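Local coordinates for activating signal cointegrator 1 complex subunit 3 (Homo sapiens, PDB 6YXQ), which unwinds duplex DNA in the 3'-5' direction using ATP, in the repair of alkylated DNA, and helps to rescue stalled ribosomes, at residues 55-60 with 143-148; 49-54 with 72-77. All blocks are in the same frame, centred on the assembly; numbering follows the deposited sequence.

Interaction 1: residues 55-60 with 143-148; sequences IKFLNE and SHFSQD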
loop_
_atom_site.group_PDB
_atom_site.type_symbol
_atom_site.label_atom_id
_atom_site.label_comp_id
_atom_site.label_asym_id
_atom_site.label_seq_id
_atom_site.Cartn_x
_atom_site.Cartn_y
_atom_site.Cartn_z
ATOM N N ILE A 55 1.681 22.606 -33.315
ATOM C CA ILE A 55 1.735 23.315 -34.595
ATOM C C ILE A 55 3.177 23.419 -35.092
ATOM O O ILE A 55 3.412 23.468 -36.307
ATOM C CB ILE A 55 1.036 24.688 -34.529
ATOM C CG1 ILE A 55 1.915 25.751 -33.880
ATOM C CG2 ILE A 55 -0.315 24.582 -33.814
ATOM C CD1 ILE A 55 1.417 27.153 -34.152
ATOM N N LYS A 56 4.169 23.386 -34.191
ATOM C CA LYS A 56 5.551 23.259 -34.646
ATOM C C LYS A 56 5.744 21.968 -35.428
ATOM O O LYS A 56 6.285 21.978 -36.539
ATOM C CB LYS A 56 6.521 23.314 -33.467
ATOM C CG LYS A 56 7.991 23.271 -33.899
ATOM C CD LYS A 56 8.953 23.521 -32.749
ATOM C CE LYS A 56 8.993 22.338 -31.802
ATOM N NZ LYS A 56 10.255 22.260 -31.017
ATOM N N PHE A 57 5.303 20.843 -34.858
ATOM C CA PHE A 57 5.385 19.565 -35.562
ATOM C C PHE A 57 4.691 19.643 -36.915
ATOM O O PHE A 57 5.274 19.291 -37.946
ATOM C CB PHE A 57 4.774 18.451 -34.710
ATOM C CG PHE A 57 4.936 17.072 -35.299
ATOM C CD1 PHE A 57 4.078 16.613 -36.283
ATOM C CD2 PHE A 57 5.944 16.232 -34.860
ATOM C CE1 PHE A 57 4.232 15.349 -36.826
ATOM C CE2 PHE A 57 6.099 14.966 -35.394
ATOM C CZ PHE A 57 5.242 14.525 -36.378
ATOM N N LEU A 58 3.437 20.101 -36.927
ATOM C CA LEU A 58 2.671 20.134 -38.170
ATOM C C LEU A 58 3.377 20.955 -39.244
ATOM O O LEU A 58 3.433 20.542 -40.409
ATOM C CB LEU A 58 1.275 20.690 -37.902
ATOM C CG LEU A 58 0.357 19.832 -37.035
ATOM C CD1 LEU A 58 -0.858 20.625 -36.577
ATOM C CD2 LEU A 58 -0.068 18.615 -37.810
ATOM N N ASN A 59 3.931 22.118 -38.874
ATOM C CA ASN A 59 4.598 22.966 -39.860
ATOM C C ASN A 59 5.933 22.380 -40.291
ATOM O O ASN A 59 6.376 22.598 -41.425
ATOM C CB ASN A 59 4.806 24.370 -39.291
ATOM C CG ASN A 59 3.603 25.263 -39.490
ATOM O OD1 ASN A 59 3.361 25.753 -40.590
ATOM N ND2 ASN A 59 2.838 25.476 -38.426
ATOM N N GLU A 60 6.583 21.640 -39.401
ATOM C CA GLU A 60 7.889 21.068 -39.677
ATOM C C GLU A 60 7.811 19.853 -40.592
ATOM O O GLU A 60 8.795 19.547 -41.273
ATOM C CB GLU A 60 8.550 20.713 -38.339
ATOM C CG GLU A 60 9.964 20.189 -38.390
ATOM C CD GLU A 60 10.431 19.728 -37.023
ATOM O OE1 GLU A 60 10.682 18.518 -36.846
ATOM O OE2 GLU A 60 10.541 20.577 -36.116
ATOM N N SER A 143 -5.068 12.838 -41.920
ATOM C CA SER A 143 -5.163 12.294 -43.268
ATOM C C SER A 143 -4.079 12.830 -44.196
ATOM O O SER A 143 -3.893 12.278 -45.285
ATOM C CB SER A 143 -6.547 12.585 -43.849
ATOM O OG SER A 143 -6.656 13.931 -44.271
ATOM N N HIS A 144 -3.360 13.880 -43.793
ATOM C CA HIS A 144 -2.226 14.388 -44.550
ATOM C C HIS A 144 -0.891 13.832 -44.062
ATOM O O HIS A 144 0.131 14.040 -44.725
ATOM C CB HIS A 144 -2.192 15.920 -44.491
ATOM C CG HIS A 144 -3.394 16.578 -45.095
ATOM N ND1 HIS A 144 -3.358 17.214 -46.317
ATOM C CD2 HIS A 144 -4.665 16.707 -44.644
ATOM C CE1 HIS A 144 -4.553 17.701 -46.596
ATOM N NE2 HIS A 144 -5.365 17.409 -45.595
ATOM N N PHE A 145 -0.868 13.140 -42.927
ATOM C CA PHE A 145 0.382 12.566 -42.451
ATOM C C PHE A 145 0.764 11.395 -43.336
ATOM O O PHE A 145 -0.089 10.609 -43.758
ATOM C CB PHE A 145 0.266 12.088 -40.993
ATOM C CG PHE A 145 0.316 13.192 -39.959
ATOM C CD1 PHE A 145 -0.181 14.459 -40.231
ATOM C CD2 PHE A 145 0.818 12.941 -38.693
ATOM C CE1 PHE A 145 -0.151 15.454 -39.271
ATOM C CE2 PHE A 145 0.849 13.933 -37.730
ATOM C CZ PHE A 145 0.364 15.189 -38.019
ATOM N N SER A 146 2.047 11.304 -43.648
ATOM C CA SER A 146 2.586 10.015 -44.024
ATOM C C SER A 146 2.817 9.193 -42.768
ATOM O O SER A 146 2.828 9.712 -41.645
ATOM C CB SER A 146 3.888 10.169 -44.799
ATOM O OG SER A 146 4.927 10.597 -43.941
ATOM N N GLN A 147 3.002 7.890 -42.971
ATOM C CA GLN A 147 3.069 6.993 -41.827
ATOM C C GLN A 147 4.395 7.130 -41.079
ATOM O O GLN A 147 4.440 6.955 -39.850
ATOM C CB GLN A 147 2.798 5.548 -42.273
ATOM C CG GLN A 147 2.353 4.809 -41.063
ATOM C CD GLN A 147 3.457 4.709 -40.084
ATOM O OE1 GLN A 147 4.556 4.252 -40.372
ATOM N NE2 GLN A 147 3.221 5.301 -38.954
ATOM N N ASP A 148 5.461 7.504 -41.789
ATOM C CA ASP A 148 6.685 7.939 -41.126
ATOM C C ASP A 148 6.429 9.166 -40.253
ATOM O O ASP A 148 6.903 9.241 -39.109
ATOM C CB ASP A 148 7.768 8.232 -42.172
ATOM C CG ASP A 148 8.528 6.974 -42.613
ATOM O OD1 ASP A 148 8.309 5.892 -42.020
ATOM O OD2 ASP A 148 9.368 7.078 -43.535
#
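The loop between helix 128-142 and helix 147-163 carries F145 to helix 51-61, where its ring meets F57 and L58. One methyl of L58 and one corner of the F57 ring do the touching. L58 CD2 lies at the rim of the F145 ring, in its plane. L58 CD2 is 3.5 Å from F145 CZ and equally near to F145 CE1, so the methyl sits beside one ring bond. The two side chains cross at about a right angle. F57 CE1 comes 3.8 Å from F145 CE2, approaching at a slant. The planes of these two phenyl rings are turned by only 29°, but the rings are slid apart and barely overlap. The centroids of the F57 and F145 rings are 5.9 Å apart. F57 has its CG anti to the backbone N (chi1 -174°), which sends its ring out from the helix to F145.

This is helix-to-loop packing in an all-helical N-terminal part of the protein, within the region required for binding ASCC2. The backbone is extended at F145 and S146, and helix 147-163 starts right after them. S146 is the N-cap of helix 147-163, and its OG accepts a hydrogen bond from D149 N. That helix also packs on both phenylalanines: L153 touches F57 and F145, while A152 and M156 touch F57. The contact across the two segments is wholly apolar.

On helix 51-61 itself, N59 ND2 donates to I55 O at 3.0 Å, from above the carbonyl plane. N59 N reaches the same oxygen from the opposite face, so I55 O takes two bonds from one residue.

Interaction 2: residues 49-54 with 72-77; sequences LTWKKI and EDLKDI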
loop_
_atom_site.group_PDB
_atom_site.type_symbol
_atom_site.label_atom_id
_atom_site.label_comp_id
_atom_site.label_asym_id
_atom_site.label_seq_id
_atom_site.Cartn_x
_atom_site.Cartn_y
_atom_site.Cartn_z
ATOM N N LEU A 49 1.908 16.695 -25.348
ATOM C CA LEU A 49 2.370 17.745 -26.242
ATOM C C LEU A 49 1.434 18.938 -26.167
ATOM O O LEU A 49 0.216 18.788 -26.295
ATOM C CB LEU A 49 2.471 17.237 -27.681
ATOM C CG LEU A 49 3.327 15.987 -27.886
ATOM C CD1 LEU A 49 3.409 15.690 -29.360
ATOM C CD2 LEU A 49 4.725 16.139 -27.278
ATOM N N THR A 50 2.011 20.116 -25.971
ATOM C CA THR A 50 1.254 21.351 -25.917
ATOM C C THR A 50 0.879 21.813 -27.323
ATOM O O THR A 50 1.367 21.298 -28.330
ATOM C CB THR A 50 2.061 22.434 -25.211
ATOM O OG1 THR A 50 1.430 23.702 -25.413
ATOM C CG2 THR A 50 3.448 22.491 -25.788
ATOM N N TRP A 51 0.004 22.820 -27.371
ATOM C CA TRP A 51 -0.515 23.329 -28.639
ATOM C C TRP A 51 0.596 23.899 -29.522
ATOM O O TRP A 51 0.619 23.669 -30.742
ATOM C CB TRP A 51 -1.577 24.389 -28.342
ATOM C CG TRP A 51 -2.293 24.890 -29.536
ATOM C CD1 TRP A 51 -2.227 26.146 -30.069
ATOM C CD2 TRP A 51 -3.199 24.153 -30.356
ATOM N NE1 TRP A 51 -3.033 26.234 -31.177
ATOM C CE2 TRP A 51 -3.644 25.022 -31.372
ATOM C CE3 TRP A 51 -3.675 22.839 -30.334
ATOM C CZ2 TRP A 51 -4.543 24.621 -32.353
ATOM C CZ3 TRP A 51 -4.564 22.441 -31.307
ATOM C CH2 TRP A 51 -4.990 23.329 -32.304
ATOM N N LYS A 52 1.517 24.661 -28.925
ATOM C CA LYS A 52 2.635 25.216 -29.685
ATOM C C LYS A 52 3.528 24.111 -30.246
ATOM O O LYS A 52 3.963 24.178 -31.402
ATOM C CB LYS A 52 3.439 26.168 -28.797
ATOM C CG LYS A 52 2.678 27.425 -28.386
ATOM C CD LYS A 52 3.528 28.337 -27.506
ATOM C CE LYS A 52 2.830 29.665 -27.209
ATOM N NZ LYS A 52 2.594 30.487 -28.440
ATOM N N LYS A 53 3.812 23.084 -29.439
ATOM C CA LYS A 53 4.566 21.939 -29.939
ATOM C C LYS A 53 3.837 21.264 -31.093
ATOM O O LYS A 53 4.468 20.834 -32.067
ATOM C CB LYS A 53 4.829 20.943 -28.804
ATOM C CG LYS A 53 6.234 21.039 -28.213
ATOM C CD LYS A 53 6.510 19.946 -27.190
ATOM C CE LYS A 53 6.183 20.398 -25.763
ATOM N NZ LYS A 53 6.434 19.351 -24.719
ATOM N N ILE A 54 2.505 21.185 -31.012
ATOM C CA ILE A 54 1.730 20.513 -32.052
ATOM C C ILE A 54 1.810 21.280 -33.363
ATOM O O ILE A 54 1.998 20.688 -34.436
ATOM C CB ILE A 54 0.270 20.315 -31.601
ATOM C CG1 ILE A 54 0.174 19.203 -30.556
ATOM C CG2 ILE A 54 -0.609 19.967 -32.779
ATOM C CD1 ILE A 54 -1.195 19.080 -29.935
ATOM N N GLU A 72 -7.236 25.827 -41.085
ATOM C CA GLU A 72 -8.676 25.851 -40.845
ATOM C C GLU A 72 -9.100 24.691 -39.952
ATOM O O GLU A 72 -9.969 24.850 -39.082
ATOM C CB GLU A 72 -9.433 25.821 -42.173
ATOM C CG GLU A 72 -9.289 27.094 -43.000
ATOM C CD GLU A 72 -9.323 28.357 -42.151
ATOM O OE1 GLU A 72 -8.257 28.988 -41.970
ATOM O OE2 GLU A 72 -10.418 28.718 -41.663
ATOM N N ASP A 73 -8.491 23.518 -40.143
ATOM C CA ASP A 73 -8.799 22.402 -39.245
ATOM C C ASP A 73 -8.438 22.736 -37.798
ATOM O O ASP A 73 -9.218 22.476 -36.871
ATOM C CB ASP A 73 -8.072 21.142 -39.706
ATOM C CG ASP A 73 -8.609 20.614 -41.021
ATOM O OD1 ASP A 73 -9.840 20.684 -41.227
ATOM O OD2 ASP A 73 -7.801 20.142 -41.848
ATOM N N LEU A 74 -7.259 23.326 -37.590
ATOM C CA LEU A 74 -6.840 23.721 -36.250
ATOM C C LEU A 74 -7.751 24.786 -35.666
ATOM O O LEU A 74 -7.945 24.832 -34.448
ATOM C CB LEU A 74 -5.406 24.240 -36.272
ATOM C CG LEU A 74 -4.306 23.269 -36.680
ATOM C CD1 LEU A 74 -3.102 24.061 -37.174
ATOM C CD2 LEU A 74 -3.933 22.343 -35.523
ATOM N N LYS A 75 -8.299 25.665 -36.508
ATOM C CA LYS A 75 -9.265 26.638 -36.007
ATOM C C LYS A 75 -10.554 25.951 -35.570
ATOM O O LYS A 75 -11.176 26.355 -34.580
ATOM C CB LYS A 75 -9.543 27.700 -37.071
ATOM C CG LYS A 75 -8.398 28.691 -37.251
ATOM C CD LYS A 75 -8.658 29.682 -38.381
ATOM C CE LYS A 75 -7.826 30.948 -38.202
ATOM N NZ LYS A 75 -6.360 30.700 -38.367
ATOM N N ASP A 76 -10.966 24.907 -36.298
ATOM C CA ASP A 76 -12.108 24.110 -35.855
ATOM C C ASP A 76 -11.850 23.510 -34.478
ATOM O O ASP A 76 -12.729 23.524 -33.602
ATOM C CB ASP A 76 -12.413 23.007 -36.870
ATOM C CG ASP A 76 -12.926 23.549 -38.196
ATOM O OD1 ASP A 76 -13.607 24.599 -38.203
ATOM O OD2 ASP A 76 -12.650 22.914 -39.238
ATOM N N ILE A 77 -10.640 22.985 -34.270
ATOM C CA ILE A 77 -10.296 22.405 -32.969
ATOM C C ILE A 77 -10.277 23.480 -31.883
ATOM O O ILE A 77 -10.721 23.250 -30.750
ATOM C CB ILE A 77 -8.949 21.661 -33.040
ATOM C CG1 ILE A 77 -8.989 20.564 -34.099
ATOM C CG2 ILE A 77 -8.609 21.062 -31.691
ATOM C CD1 ILE A 77 -7.658 19.864 -34.290
#
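W51 meets L74 with the six-membered part of its indole and, more loosely, I77. The contact joins the two arms of a helical hairpin: helix 51-61 and helix 64-85 follow each other through a short turn, and the second runs back beside the first. Segments 49-54 and 72-77 both lie within a predicted coiled coil.

W51 sits in the first turn of its helix, directly after the N-cap position of T50. With chi1 at -174°, W51 swings CG away from its own backbone N, and the indole reaches across to the second arm. The nearest atoms are W51 CH2 and L74 CD2, at 3.5 Å. W51 CZ2 is 4.0 Å from both L74 CD2 and L74 CB. The outer corner of the indole therefore lies along L74 from its CB to one of its methyls. The two side chains approach at a slant. W51 CH2 also comes within 3.9 Å of L74 O, so the ring reaches the backbone of the second arm. With an alanine here the indole would be gone, and L74 CD2 and I77 CG2 would probably lose this neighbour, with a gap opening between the two arms.

W51, L74 and I77 are all buried. Helix 91-105 touches the indole through E95 and A98. Helix 128-142 packs on the second arm, with I141 on L74, and A137 and T138 on I77. R140 of that helix adds a salt bridge from its NE to D73 OD1. Within the hairpin, I77 makes the more distant contact: its CG2 methyl stands 4.3 Å from W51 CZ3.

In the fold
From the N terminus, the chain enters helix 51-61 through segment 49-54 and continues directly into 55-60. It then turns into helix 64-85, where segment 72-77 closes interaction 2 over a loop of 17 residues. Helices 91-105, 113-123 and 128-142 follow before segment 143-148 closes interaction 1, a loop of 82 residues. The segments alternate along the chain, so the two contacts cross rather than nest. Both use helix 51-61: interaction 2 ties its start to helix 64-85, and interaction 1 ties its later part to the loop before helix 147-163. Their centres are about 12 Å apart, and they touch where L58 CD1 packs 3.7 Å from L74 CD2.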